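Local coordinates for protein transcriptional regulator (Thermus thermophilus, PDB 2H0A) that probably acts as a CcpA-like transcriptional regulator, with a periplasmic-binding-protein-like region that in LacI-family relatives binds effectors, at residues Gly237-Gln242 and Val258-Val263. Sequence-based numbering, arbitrary orientation.
Sequences GARAAQ and VRFEPV
Arg239 makes the whole contact from the helical segment 237-242, meeting Val258 and Phe260 of the strand with the carbon part of its side chain. No hydrogen bond or salt bridge joins the two segments, and the shared surface is small, 118 Å². Arg239 CB lies at the edge of the Phe260 ring, near the ring plane, 3.7 Å from Phe260 CZ. With CG anti to the backbone N (chi1 175°), the chain runs on past the ring, and Arg239 CG comes 3.9 Å from Val258 CG1. The arginine crosses both strand side chains at about a right angle. It then bends at chi2 and chi3, and the touching is done by CB and CG. Replacing Phe260 by an alanine is likely to open a gap beside Arg239 CB, leave Val258 as the strand's remaining contact with that side chain, and take packing from Ala235 and Met236 of the same helix. Further along the helix, Ala240 packs on Val94 of strand 92-96, while Ala241 rests on Ile21, Val24 and Leu25 of helix 12-25. Within segment 258-263, Arg259 NH2 forms a salt bridge with Glu261 OE2 at 2.9 Å, using the anti lone pair of that oxygen; the same nitrogen also pairs with Asp97. Helix 233-248 packs against helix 12-25 and against strands 92-96 and 257-265. Strand 257-265 runs beside strand 92-96, with backbone bonds from Val258 and Phe260 to Ser93, Tyr95 and Asp97. Past Pro262, Val263 bonds to Ala230 of strand 227-230, so the chain links the two halves of the periplasmic-binding-protein-like fold.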
ATOM      1  N   GLY A 237       4.025 -21.587  -4.610  1.00 32.95           N
ATOM      2  CA  GLY A 237       3.875 -21.125  -5.982  1.00 31.94           C
ATOM      3  C   GLY A 237       4.333 -22.216  -6.935  1.00 32.95           C
ATOM      4  O   GLY A 237       3.651 -22.532  -7.916  1.00 31.91           O
ATOM      5  N   ALA A 238       5.497 -22.793  -6.643  1.00 32.32           N
ATOM      6  CA  ALA A 238       6.041 -23.892  -7.445  1.00 33.21           C
ATOM      7  C   ALA A 238       5.050 -25.052  -7.535  1.00 32.61           C
ATOM      8  O   ALA A 238       4.863 -25.629  -8.599  1.00 33.22           O
ATOM      9  CB  ALA A 238       7.358 -24.384  -6.845  1.00 33.69           C
ATOM     10  N   ARG A 239       4.417 -25.399  -6.418  1.00 32.80           N
ATOM     11  CA  ARG A 239       3.440 -26.484  -6.427  1.00 34.23           C
ATOM     12  C   ARG A 239       2.246 -26.078  -7.278  1.00 35.45           C
ATOM     13  O   ARG A 239       1.710 -26.884  -8.039  1.00 35.29           O
ATOM     14  CB  ARG A 239       2.975 -26.815  -5.005  1.00 34.22           C
ATOM     15  CG  ARG A 239       1.863 -27.865  -4.939  1.00 36.84           C
ATOM     16  CD  ARG A 239       2.241 -29.150  -5.697  1.00 38.22           C
ATOM     17  NE  ARG A 239       3.502 -29.715  -5.215  1.00 39.00           N
ATOM     18  CZ  ARG A 239       4.113 -30.759  -5.759  1.00 39.69           C
ATOM     19  NH1 ARG A 239       3.579 -31.366  -6.814  1.00 41.09           N
ATOM     20  NH2 ARG A 239       5.263 -31.185  -5.259  1.00 37.17           N
ATOM     21  N   ALA A 240       1.833 -24.822  -7.139  1.00 37.50           N
ATOM     22  CA  ALA A 240       0.717 -24.287  -7.910  1.00 38.80           C
ATOM     23  C   ALA A 240       1.027 -24.398  -9.403  1.00 40.01           C
ATOM     24  O   ALA A 240       0.162 -24.726 -10.210  1.00 38.57           O
ATOM     25  CB  ALA A 240       0.492 -22.843  -7.541  1.00 38.53           C
ATOM     26  N   ALA A 241       2.274 -24.118  -9.764  1.00 40.83           N
ATOM     27  CA  ALA A 241       2.689 -24.200 -11.154  1.00 43.14           C
ATOM     28  C   ALA A 241       2.633 -25.646 -11.669  1.00 44.51           C
ATOM     29  O   ALA A 241       2.060 -25.909 -12.729  1.00 45.02           O
ATOM     30  CB  ALA A 241       4.104 -23.635 -11.310  1.00 42.25           C
ATOM     31  N   GLN A 242       3.219 -26.578 -10.916  1.00 45.03           N
ATOM     32  CA  GLN A 242       3.241 -27.986 -11.309  1.00 43.24           C
ATOM     33  C   GLN A 242       1.857 -28.552 -11.578  1.00 41.25           C
ATOM     34  O   GLN A 242       1.647 -29.221 -12.584  1.00 40.31           O
ATOM     35  CB  GLN A 242       3.931 -28.834 -10.239  1.00 44.40           C
ATOM     36  CG  GLN A 242       3.948 -30.335 -10.556  1.00 47.13           C
ATOM     37  CD  GLN A 242       4.813 -30.709 -11.764  1.00 47.77           C
ATOM     38  OE1 GLN A 242       4.604 -31.759 -12.382  1.00 47.33           O
ATOM     39  NE2 GLN A 242       5.793 -29.867 -12.091  1.00 47.98           N
ATOM     40  N   VAL A 258      -3.731 -29.318  -2.129  1.00 41.74           N
ATOM     41  CA  VAL A 258      -2.424 -29.482  -1.485  1.00 41.95           C
ATOM     42  C   VAL A 258      -2.252 -28.465  -0.357  1.00 41.90           C
ATOM     43  O   VAL A 258      -2.319 -27.255  -0.573  1.00 42.49           O
ATOM     44  CB  VAL A 258      -1.257 -29.334  -2.497  1.00 41.29           C
ATOM     45  CG1 VAL A 258       0.073 -29.301  -1.762  1.00 38.90           C
ATOM     46  CG2 VAL A 258      -1.260 -30.507  -3.463  1.00 40.84           C
ATOM     47  N   ARG A 259      -2.025 -28.981   0.846  1.00 40.88           N
ATOM     48  CA  ARG A 259      -1.877 -28.168   2.043  1.00 40.65           C
ATOM     49  C   ARG A 259      -0.450 -28.117   2.587  1.00 41.31           C
ATOM     50  O   ARG A 259       0.192 -29.150   2.810  1.00 42.89           O
ATOM     51  CB  ARG A 259      -2.843 -28.699   3.110  1.00 40.28           C
ATOM     52  CG  ARG A 259      -2.532 -28.343   4.546  1.00 38.85           C
ATOM     53  CD  ARG A 259      -3.516 -29.061   5.472  1.00 39.90           C
ATOM     54  NE  ARG A 259      -3.160 -28.930   6.882  1.00 40.51           N
ATOM     55  CZ  ARG A 259      -2.154 -29.574   7.470  1.00 41.90           C
ATOM     56  NH1 ARG A 259      -1.396 -30.418   6.777  1.00 41.37           N
ATOM     57  NH2 ARG A 259      -1.887 -29.343   8.749  1.00 40.94           N
ATOM     58  N   PHE A 260       0.042 -26.901   2.797  1.00 40.69           N
ATOM     59  CA  PHE A 260       1.380 -26.698   3.325  1.00 41.48           C
ATOM     60  C   PHE A 260       1.299 -26.362   4.810  1.00 41.94           C
ATOM     61  O   PHE A 260       0.238 -25.991   5.303  1.00 43.31           O
ATOM     62  CB  PHE A 260       2.083 -25.568   2.561  1.00 40.82           C
ATOM     63  CG  PHE A 260       2.580 -25.971   1.198  1.00 39.95           C
ATOM     64  CD1 PHE A 260       1.687 -26.266   0.171  1.00 38.35           C
ATOM     65  CD2 PHE A 260       3.947 -26.064   0.942  1.00 39.99           C
ATOM     66  CE1 PHE A 260       2.148 -26.645  -1.091  1.00 37.52           C
ATOM     67  CE2 PHE A 260       4.421 -26.444  -0.322  1.00 38.91           C
ATOM     68  CZ  PHE A 260       3.521 -26.733  -1.337  1.00 36.91           C
ATOM     69  N   GLU A 261       2.410 -26.507   5.526  1.00 42.50           N
ATOM     70  CA  GLU A 261       2.432 -26.199   6.955  1.00 43.81           C
ATOM     71  C   GLU A 261       3.516 -25.186   7.270  1.00 41.69           C
ATOM     72  O   GLU A 261       4.622 -25.264   6.749  1.00 40.50           O
ATOM     73  CB  GLU A 261       2.688 -27.453   7.809  1.00 46.85           C
ATOM     74  CG  GLU A 261       1.671 -28.577   7.659  1.00 52.83           C
ATOM     75  CD  GLU A 261       1.872 -29.694   8.687  1.00 56.92           C
ATOM     76  OE1 GLU A 261       3.039 -30.066   8.955  1.00 57.76           O
ATOM     77  OE2 GLU A 261       0.861 -30.210   9.219  1.00 58.16           O
ATOM     78  N   PRO A 262       3.207 -24.214   8.133  1.00 41.09           N
ATOM     79  CA  PRO A 262       4.165 -23.184   8.525  1.00 41.16           C
ATOM     80  C   PRO A 262       5.049 -23.737   9.639  1.00 41.49           C
ATOM     81  O   PRO A 262       4.694 -24.719  10.287  1.00 43.19           O
ATOM     82  CB  PRO A 262       3.264 -22.056   8.994  1.00 41.02           C
ATOM     83  CG  PRO A 262       2.152 -22.807   9.655  1.00 41.28           C
ATOM     84  CD  PRO A 262       1.871 -23.924   8.680  1.00 41.65           C
ATOM     85  N   VAL A 263       6.197 -23.118   9.866  1.00 40.66           N
ATOM     86  CA  VAL A 263       7.092 -23.605  10.901  1.00 41.49           C
ATOM     87  C   VAL A 263       7.722 -22.448  11.655  1.00 40.85           C
ATOM     88  O   VAL A 263       8.050 -21.417  11.070  1.00 40.80           O
ATOM     89  CB  VAL A 263       8.212 -24.493  10.286  1.00 42.72           C
ATOM     90  CG1 VAL A 263       9.076 -23.661   9.349  1.00 43.31           C
ATOM     91  CG2 VAL A 263       9.059 -25.115  11.382  1.00 42.56           C
TER